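Local atomic coordinates of glucanase (Klebsiella pneumoniae, PDB entry 5GY3), a protein that probably hydrolyses internal beta-1,4-glucosidic linkages in cellulose, lichenin and cereal beta-glucans, acting as a family 8 endoglucanase. Residues A179-G187 and V196-P206; P206-S215 and P251-N259. All coordinates share one frame; numbering follows the deposited sequence.

Contact 1 of 2, residues A179-G187 and V196-P206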
loop_
_atom_site.group_PDB
_atom_site.type_symbol
_atom_site.label_atom_id
_atom_site.label_comp_id
_atom_site.label_asym_id
_atom_site.label_seq_id
_atom_site.Cartn_x
_atom_site.Cartn_y
_atom_site.Cartn_z
ATOM N N ALA A 179 -6.764 15.711 2.744
ATOM C CA ALA A 179 -7.790 16.387 3.534
ATOM C C ALA A 179 -8.684 15.386 4.255
ATOM O O ALA A 179 -9.007 15.579 5.433
ATOM C CB ALA A 179 -8.630 17.311 2.653
ATOM N N LEU A 180 -9.098 14.314 3.574
ATOM C CA LEU A 180 -9.938 13.317 4.234
ATOM C C LEU A 180 -9.183 12.640 5.374
ATOM O O LEU A 180 -9.702 12.518 6.488
ATOM C CB LEU A 180 -10.440 12.284 3.222
ATOM C CG LEU A 180 -11.608 12.734 2.340
ATOM C CD1 LEU A 180 -11.771 11.775 1.164
ATOM C CD2 LEU A 180 -12.929 12.860 3.159
ATOM N N LEU A 181 -7.942 12.213 5.109
ATOM C CA LEU A 181 -7.142 11.587 6.159
ATOM C C LEU A 181 -6.986 12.515 7.358
ATOM O O LEU A 181 -7.027 12.062 8.512
ATOM C CB LEU A 181 -5.781 11.167 5.596
ATOM C CG LEU A 181 -4.748 10.533 6.541
ATOM C CD1 LEU A 181 -5.322 9.285 7.211
ATOM C CD2 LEU A 181 -3.441 10.212 5.808
ATOM N N GLY A 182 -6.824 13.821 7.102
ATOM C CA GLY A 182 -6.700 14.782 8.194
ATOM C C GLY A 182 -7.938 14.848 9.061
ATOM O O GLY A 182 -7.854 15.174 10.252
ATOM N N GLN A 183 -9.094 14.504 8.498
ATOM C CA GLN A 183 -10.338 14.489 9.248
ATOM C C GLN A 183 -10.596 13.166 9.948
ATOM O O GLN A 183 -11.507 13.098 10.770
ATOM C CB GLN A 183 -11.514 14.826 8.319
ATOM C CG GLN A 183 -11.406 16.221 7.714
ATOM C CD GLN A 183 -12.337 16.415 6.525
ATOM O OE1 GLN A 183 -13.269 15.643 6.332
ATOM N NE2 GLN A 183 -12.083 17.450 5.722
ATOM N N MET A 184 -9.818 12.122 9.652
ATOM C CA MET A 184 -10.022 10.832 10.292
ATOM C C MET A 184 -9.328 10.791 11.650
ATOM O O MET A 184 -8.429 11.587 11.942
ATOM C CB MET A 184 -9.487 9.706 9.406
ATOM C CG MET A 184 -10.133 9.617 8.029
ATOM S SD MET A 184 -9.320 8.328 7.062
ATOM C CE MET A 184 -10.178 8.486 5.492
ATOM N N GLY A 185 -9.751 9.843 12.483
ATOM C CA GLY A 185 -9.066 9.587 13.740
ATOM C C GLY A 185 -10.057 9.452 14.873
ATOM O O GLY A 185 -10.978 10.268 14.979
ATOM N N TRP A 186 -9.893 8.424 15.708
ATOM C CA TRP A 186 -10.884 8.092 16.723
ATOM C C TRP A 186 -10.189 7.709 18.021
ATOM O O TRP A 186 -9.020 7.326 18.032
ATOM C CB TRP A 186 -11.824 6.967 16.232
ATOM C CG TRP A 186 -12.594 7.475 15.071
ATOM C CD1 TRP A 186 -13.727 8.231 15.117
ATOM C CD2 TRP A 186 -12.232 7.373 13.682
ATOM N NE1 TRP A 186 -14.115 8.584 13.839
ATOM C CE2 TRP A 186 -13.211 8.073 12.945
ATOM C CE3 TRP A 186 -11.177 6.755 12.991
ATOM C CZ2 TRP A 186 -13.175 8.171 11.548
ATOM C CZ3 TRP A 186 -11.145 6.850 11.600
ATOM C CH2 TRP A 186 -12.144 7.554 10.897
ATOM N N GLY A 187 -10.939 7.832 19.124
ATOM C CA GLY A 187 -10.426 7.459 20.431
ATOM C C GLY A 187 -9.318 8.383 20.910
ATOM O O GLY A 187 -9.088 9.470 20.387
ATOM N N VAL A 196 -12.547 2.623 6.875
ATOM C CA VAL A 196 -13.271 3.810 7.318
ATOM C C VAL A 196 -14.504 3.982 6.449
ATOM O O VAL A 196 -14.403 3.973 5.220
ATOM C CB VAL A 196 -12.383 5.067 7.231
ATOM C CG1 VAL A 196 -13.206 6.351 7.523
ATOM C CG2 VAL A 196 -11.204 4.941 8.181
ATOM N N ALA A 197 -15.664 4.153 7.083
ATOM C CA ALA A 197 -16.892 4.440 6.356
ATOM C C ALA A 197 -17.063 5.949 6.218
ATOM O O ALA A 197 -17.087 6.679 7.224
ATOM C CB ALA A 197 -18.098 3.833 7.069
ATOM N N LEU A 198 -17.202 6.413 4.983
ATOM C CA LEU A 198 -17.421 7.824 4.685
ATOM C C LEU A 198 -18.877 7.999 4.270
ATOM O O LEU A 198 -19.306 7.435 3.257
ATOM C CB LEU A 198 -16.488 8.293 3.563
ATOM C CG LEU A 198 -16.764 9.676 2.962
ATOM C CD1 LEU A 198 -16.586 10.779 4.005
ATOM C CD2 LEU A 198 -15.870 9.920 1.744
ATOM N N ARG A 199 -19.639 8.758 5.059
ATOM C CA ARG A 199 -21.019 9.057 4.709
ATOM C C ARG A 199 -21.064 10.240 3.739
ATOM O O ARG A 199 -20.128 11.039 3.654
ATOM C CB ARG A 199 -21.835 9.356 5.977
ATOM C CG ARG A 199 -23.346 9.273 5.799
ATOM C CD ARG A 199 -24.065 9.315 7.156
ATOM N NE ARG A 199 -23.979 10.630 7.789
ATOM C CZ ARG A 199 -24.533 10.933 8.962
ATOM N NH1 ARG A 199 -25.200 10.005 9.640
ATOM N NH2 ARG A 199 -24.416 12.162 9.461
ATOM N N ALA A 200 -22.174 10.345 2.995
ATOM C CA ALA A 200 -22.241 11.313 1.903
ATOM C C ALA A 200 -22.215 12.760 2.377
ATOM O O ALA A 200 -21.989 13.656 1.555
ATOM C CB ALA A 200 -23.491 11.065 1.042
ATOM N N ASP A 201 -22.424 13.021 3.665
ATOM C CA ASP A 201 -22.275 14.371 4.192
ATOM C C ASP A 201 -20.876 14.646 4.716
ATOM O O ASP A 201 -20.630 15.736 5.244
ATOM C CB ASP A 201 -23.291 14.631 5.313
ATOM C CG ASP A 201 -23.038 13.777 6.550
ATOM O OD1 ASP A 201 -22.430 12.694 6.420
ATOM O OD2 ASP A 201 -23.459 14.189 7.659
ATOM N N GLY A 202 -19.965 13.688 4.598
ATOM C CA GLY A 202 -18.610 13.852 5.068
ATOM C C GLY A 202 -18.314 13.187 6.398
ATOM O O GLY A 202 -17.145 13.133 6.787
ATOM N N LYS A 203 -19.329 12.695 7.108
ATOM C CA LYS A 203 -19.083 12.080 8.411
ATOM C C LYS A 203 -18.348 10.760 8.232
ATOM O O LYS A 203 -18.750 9.931 7.413
ATOM C CB LYS A 203 -20.403 11.844 9.148
ATOM C CG LYS A 203 -20.235 11.185 10.517
ATOM C CD LYS A 203 -21.580 10.763 11.107
ATOM C CE LYS A 203 -21.410 10.112 12.475
ATOM N NZ LYS A 203 -22.713 9.603 12.986
ATOM N N MET A 204 -17.284 10.548 9.014
ATOM C CA MET A 204 -16.527 9.303 8.962
ATOM C C MET A 204 -16.519 8.590 10.308
ATOM O O MET A 204 -16.543 9.219 11.373
ATOM C CB MET A 204 -15.080 9.567 8.508
ATOM C CG MET A 204 -15.022 9.922 7.050
ATOM S SD MET A 204 -13.357 10.235 6.422
ATOM C CE MET A 204 -13.054 11.873 7.109
ATOM N N LEU A 205 -16.464 7.263 10.243
ATOM C CA LEU A 205 -16.305 6.394 11.397
ATOM C C LEU A 205 -15.550 5.170 10.938
ATOM O O LEU A 205 -15.530 4.869 9.737
ATOM C CB LEU A 205 -17.655 5.970 11.984
ATOM C CG LEU A 205 -18.468 7.094 12.614
ATOM C CD1 LEU A 205 -19.870 6.647 12.694
ATOM C CD2 LEU A 205 -17.950 7.445 13.997
ATOM N N PRO A 206 -14.942 4.420 11.854
ATOM C CA PRO A 206 -14.445 3.089 11.486
ATOM C C PRO A 206 -15.574 2.272 10.867
ATOM O O PRO A 206 -16.722 2.309 11.333
ATOM C CB PRO A 206 -13.973 2.498 12.820
ATOM C CG PRO A 206 -13.654 3.705 13.674
ATOM C CD PRO A 206 -14.701 4.738 13.278
HETATM O O HOH W 1 -15.702 14.944 5.233
#
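W186 meets P206 face-on. The proline CD sits 3.6 Å from the centroid of the five-membered ring, only 12° off the ring normal, which makes a well-centred CH-pi contact. The backbone carbonyl carbon of L205 covers the same face nearer the rim, while the opposite face has the M184 carbonyl carbon above its rim. M204 comes in from the side, its CB in the ring plane 3.8 Å from CZ2 of W186, and the V196 methyl CG1 approaches CH2 of the indole obliquely at 3.7 Å. The tight packing continues toward the helix through two sulfurs: SD of M204 lies 3.7 Å from CG of the extended M184 side chain, whose own SD rests on CG2 of V196. M204 is otherwise straight but bends at its last torsion (chi3 -76°), which swings CE over the end of the helix, 3.5 Å from CB of Q183 and close to the carbonyl O of L180. Buried too, but more thinly packed, L180 CD2 meets L198 CD1 at 4.3 Å. What is being packed here is a beta hairpin, strands 196-199 and 204-206, laid against the C-terminal end of helix 167-183 and the chain leaving it. Strand 145-148 bonds to V196 and L198 and makes the sheet three-stranded. The loose side begins at exposed Q183, whose OE1 is joined to the G202 carbonyl O through one water that donates 2.8 Å bonds to both. Beyond this the tip, a type I turn from R199 to G202, stands clear of the helix and braces itself: R199 grips D201 side-on with NE and NH2, and D201 OD1 also accepts from K203 N on the other face of the carboxylate, forming an Asx turn.

Contact 2 of 2, residues P206-S215 and P251-N259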
loop_
_atom_site.group_PDB
_atom_site.type_symbol
_atom_site.label_atom_id
_atom_site.label_comp_id
_atom_site.label_asym_id
_atom_site.label_seq_id
_atom_site.Cartn_x
_atom_site.Cartn_y
_atom_site.Cartn_z
ATOM N N PRO A 206 -14.942 4.420 11.854
ATOM C CA PRO A 206 -14.445 3.089 11.486
ATOM C C PRO A 206 -15.574 2.272 10.867
ATOM O O PRO A 206 -16.722 2.309 11.333
ATOM C CB PRO A 206 -13.973 2.498 12.820
ATOM C CG PRO A 206 -13.654 3.705 13.674
ATOM C CD PRO A 206 -14.701 4.738 13.278
ATOM N N ALA A 207 -15.258 1.552 9.790
ATOM C CA ALA A 207 -16.304 0.850 9.055
ATOM C C ALA A 207 -16.906 -0.267 9.906
ATOM O O ALA A 207 -16.221 -0.904 10.711
ATOM C CB ALA A 207 -15.748 0.285 7.751
ATOM N N LYS A 208 -18.208 -0.513 9.707
ATOM C CA LYS A 208 -18.921 -1.486 10.541
ATOM C C LYS A 208 -18.388 -2.898 10.363
ATOM O O LYS A 208 -18.417 -3.697 11.306
ATOM C CB LYS A 208 -20.422 -1.508 10.212
ATOM C CG LYS A 208 -21.152 -0.194 10.243
ATOM C CD LYS A 208 -22.678 -0.388 10.117
ATOM C CE LYS A 208 -23.051 -1.591 9.249
ATOM N NZ LYS A 208 -22.794 -1.432 7.777
ATOM N N GLU A 209 -17.915 -3.229 9.172
ATOM C CA GLU A 209 -17.769 -4.624 8.782
ATOM C C GLU A 209 -16.445 -5.248 9.207
ATOM O O GLU A 209 -16.280 -6.463 9.051
ATOM C CB GLU A 209 -17.948 -4.753 7.267
ATOM C CG GLU A 209 -19.343 -4.371 6.781
ATOM C CD GLU A 209 -19.474 -2.909 6.365
ATOM O OE1 GLU A 209 -18.734 -2.042 6.881
ATOM O OE2 GLU A 209 -20.329 -2.619 5.506
ATOM N N TRP A 210 -15.516 -4.470 9.748
ATOM C CA TRP A 210 -14.193 -4.944 10.122
ATOM C C TRP A 210 -13.900 -4.560 11.561
ATOM O O TRP A 210 -14.497 -3.614 12.094
ATOM C CB TRP A 210 -13.100 -4.341 9.224
ATOM C CG TRP A 210 -13.124 -4.728 7.782
ATOM C CD1 TRP A 210 -12.400 -5.726 7.187
ATOM C CD2 TRP A 210 -13.862 -4.090 6.736
ATOM N NE1 TRP A 210 -12.664 -5.758 5.834
ATOM C CE2 TRP A 210 -13.558 -4.763 5.535
ATOM C CE3 TRP A 210 -14.763 -3.021 6.696
ATOM C CZ2 TRP A 210 -14.107 -4.389 4.308
ATOM C CZ3 TRP A 210 -15.318 -2.660 5.476
ATOM C CH2 TRP A 210 -14.989 -3.346 4.302
ATOM N N PRO A 211 -12.969 -5.255 12.213
ATOM C CA PRO A 211 -12.484 -4.790 13.519
ATOM C C PRO A 211 -11.940 -3.378 13.402
ATOM O O PRO A 211 -11.112 -3.092 12.521
ATOM C CB PRO A 211 -11.370 -5.795 13.863
ATOM C CG PRO A 211 -11.743 -7.040 13.096
ATOM C CD PRO A 211 -12.306 -6.505 11.798
ATOM N N PRO A 212 -12.376 -2.488 14.236
ATOM C CA PRO A 212 -12.006 -1.069 14.088
ATOM C C PRO A 212 -10.618 -0.792 14.652
ATOM O O PRO A 212 -10.445 -0.011 15.581
ATOM C CB PRO A 212 -13.116 -0.361 14.874
ATOM C CG PRO A 212 -13.410 -1.327 15.997
ATOM C CD PRO A 212 -13.279 -2.711 15.384
ATOM N N ARG A 213 -9.622 -1.484 14.107
ATOM C CA ARG A 213 -8.244 -1.381 14.554
ATOM C C ARG A 213 -7.421 -0.617 13.534
ATOM O O ARG A 213 -7.620 -0.776 12.325
ATOM C CB ARG A 213 -7.625 -2.770 14.731
ATOM C CG ARG A 213 -8.287 -3.618 15.797
ATOM C CD ARG A 213 -7.772 -5.044 15.720
ATOM N NE ARG A 213 -8.384 -5.865 16.766
ATOM C CZ ARG A 213 -8.068 -7.134 16.979
ATOM N NH1 ARG A 213 -7.155 -7.713 16.211
ATOM N NH2 ARG A 213 -8.663 -7.812 17.949
ATOM N N MET A 214 -6.523 0.228 14.041
ATOM C CA MET A 214 -5.267 0.558 13.375
ATOM C C MET A 214 -4.400 -0.691 13.450
ATOM O O MET A 214 -3.847 -1.000 14.508
ATOM C CB MET A 214 -4.575 1.735 14.064
ATOM C CG MET A 214 -3.549 2.455 13.167
ATOM S SD MET A 214 -2.142 1.452 12.766
ATOM C CE MET A 214 -1.498 1.154 14.419
ATOM N N SER A 215 -4.270 -1.416 12.338
ATOM C CA SER A 215 -3.455 -2.630 12.363
ATOM C C SER A 215 -2.676 -2.801 11.062
ATOM O O SER A 215 -1.956 -1.886 10.655
ATOM C CB SER A 215 -4.321 -3.863 12.665
ATOM O OG SER A 215 -5.258 -4.120 11.643
ATOM N N PRO A 251 2.492 -1.404 20.942
ATOM C CA PRO A 251 1.480 -2.392 20.543
ATOM C C PRO A 251 1.374 -2.506 19.030
ATOM O O PRO A 251 1.469 -1.513 18.306
ATOM C CB PRO A 251 0.190 -1.846 21.159
ATOM C CG PRO A 251 0.675 -1.000 22.334
ATOM C CD PRO A 251 1.945 -0.381 21.852
ATOM N N ALA A 252 1.178 -3.742 18.558
ATOM C CA ALA A 252 1.113 -3.980 17.118
ATOM C C ALA A 252 -0.173 -3.456 16.496
ATOM O O ALA A 252 -0.211 -3.246 15.279
ATOM C CB ALA A 252 1.247 -5.475 16.817
ATOM N N TRP A 253 -1.236 -3.291 17.284
ATOM C CA TRP A 253 -2.445 -2.638 16.807
ATOM C C TRP A 253 -3.118 -1.913 17.965
ATOM O O TRP A 253 -2.825 -2.168 19.138
ATOM C CB TRP A 253 -3.436 -3.625 16.158
ATOM C CG TRP A 253 -3.798 -4.862 16.968
ATOM C CD1 TRP A 253 -3.283 -6.122 16.811
ATOM C CD2 TRP A 253 -4.777 -4.963 18.021
ATOM N NE1 TRP A 253 -3.870 -6.993 17.705
ATOM C CE2 TRP A 253 -4.788 -6.308 18.456
ATOM C CE3 TRP A 253 -5.653 -4.054 18.626
ATOM C CZ2 TRP A 253 -5.622 -6.755 19.483
ATOM C CZ3 TRP A 253 -6.482 -4.502 19.650
ATOM C CH2 TRP A 253 -6.465 -5.844 20.061
ATOM N N ILE A 254 -4.028 -0.998 17.623
ATOM C CA ILE A 254 -4.911 -0.388 18.616
ATOM C C ILE A 254 -6.328 -0.340 18.059
ATOM O O ILE A 254 -6.542 -0.026 16.884
ATOM C CB ILE A 254 -4.427 1.023 19.039
ATOM C CG1 ILE A 254 -5.461 1.688 19.955
ATOM C CG2 ILE A 254 -4.145 1.912 17.822
ATOM C CD1 ILE A 254 -4.947 2.926 20.662
ATOM N N ASN A 255 -7.299 -0.707 18.891
ATOM C CA ASN A 255 -8.706 -0.495 18.560
ATOM C C ASN A 255 -9.011 0.983 18.785
ATOM O O ASN A 255 -8.979 1.464 19.923
ATOM C CB ASN A 255 -9.584 -1.397 19.424
ATOM C CG ASN A 255 -11.064 -1.276 19.097
ATOM O OD1 ASN A 255 -11.610 -0.176 18.956
ATOM N ND2 ASN A 255 -11.726 -2.419 18.991
ATOM N N VAL A 256 -9.280 1.726 17.707
ATOM C CA VAL A 256 -9.390 3.179 17.853
ATOM C C VAL A 256 -10.739 3.589 18.416
ATOM O O VAL A 256 -10.908 4.749 18.812
ATOM C CB VAL A 256 -9.120 3.914 16.524
ATOM C CG1 VAL A 256 -7.699 3.601 16.017
ATOM C CG2 VAL A 256 -10.159 3.548 15.480
ATOM N N SER A 257 -11.691 2.658 18.500
ATOM C CA SER A 257 -12.995 2.950 19.087
ATOM C C SER A 257 -13.007 2.731 20.593
ATOM O O SER A 257 -13.621 3.514 21.324
ATOM C CB SER A 257 -14.075 2.093 18.433
ATOM O OG SER A 257 -14.387 2.599 17.148
ATOM N N THR A 258 -12.334 1.684 21.068
ATOM C CA THR A 258 -12.323 1.346 22.486
ATOM C C THR A 258 -11.009 1.675 23.176
ATOM O O THR A 258 -10.955 1.622 24.413
ATOM C CB THR A 258 -12.601 -0.147 22.689
ATOM O OG1 THR A 258 -11.472 -0.903 22.219
ATOM C CG2 THR A 258 -13.854 -0.559 21.941
ATOM N N ASN A 259 -9.948 1.953 22.416
ATOM C CA ASN A 259 -8.587 2.221 22.889
ATOM C C ASN A 259 -7.875 0.974 23.397
ATOM O O ASN A 259 -6.738 1.073 23.873
ATOM C CB ASN A 259 -8.566 3.325 23.950
ATOM C CG ASN A 259 -9.189 4.609 23.435
ATOM O OD1 ASN A 259 -8.826 5.090 22.357
ATOM N ND2 ASN A 259 -10.162 5.142 24.172
HETATM O O HOH W 2 -10.468 -5.044 18.976
#
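N255 OD1 is gripped by two backbone amides, S257 N in the carbonyl plane and T258 N from above it, each at 2.9 Å. This Asx motif, whose S257 bond closes an Asx turn, holds the amide so that its ND2 lies 3.6 Å from CG of P212, and the same ND2 donates to a water that also accepts from R213 NE. That water sits in the guanidinium plane, at its edge. The flat face of the group lies on W253, with the planes 4° apart and CZ 3.6 Å from the centroid of the six-membered ring, a stacked cation-pi pair. An extended chain from CG to NE carries R213 across the indole, letting CD add a CH-pi contact. R213 and N255 share one face of the two-stranded pairing; on the face of M214 and I254, M214 CB packs 3.8 Å from I254 CG2, and W241 of helix 236-243 touches both residues. M214 and I254 exchange backbone bonds in both directions, and V256 N donates to P212 O at 3.0 Å. P212 itself centres an inverse gamma turn. Short two-stranded antiparallel pairing of this kind, 213-214 with 254-255, here ties together loops between the helices of the (alpha/alpha)6 barrel expected of family 8.

Overall arrangement
Contacts 1 and 2 follow one another along the chain and share P206, where strand 204-206 runs out into the loop leading to strand 213-214. Both stand away from the predicted nucleophile D87. Contact 1 runs from buried V196, M184 and L180 out to an exposed turn, while contact 2 has buried M214 and I254 on one face and partly exposed R213 and N255 on the other. Their chemistry differs: contact 1 sets a hairpin on a helix end through apolar and sulfur contacts, whereas contact 2 joins two strands by backbone bonds and adds a cation-pi stack. They also touch directly, W186 CB packing 3.5 Å from V256 O, while A207 leans back on strand 196-199.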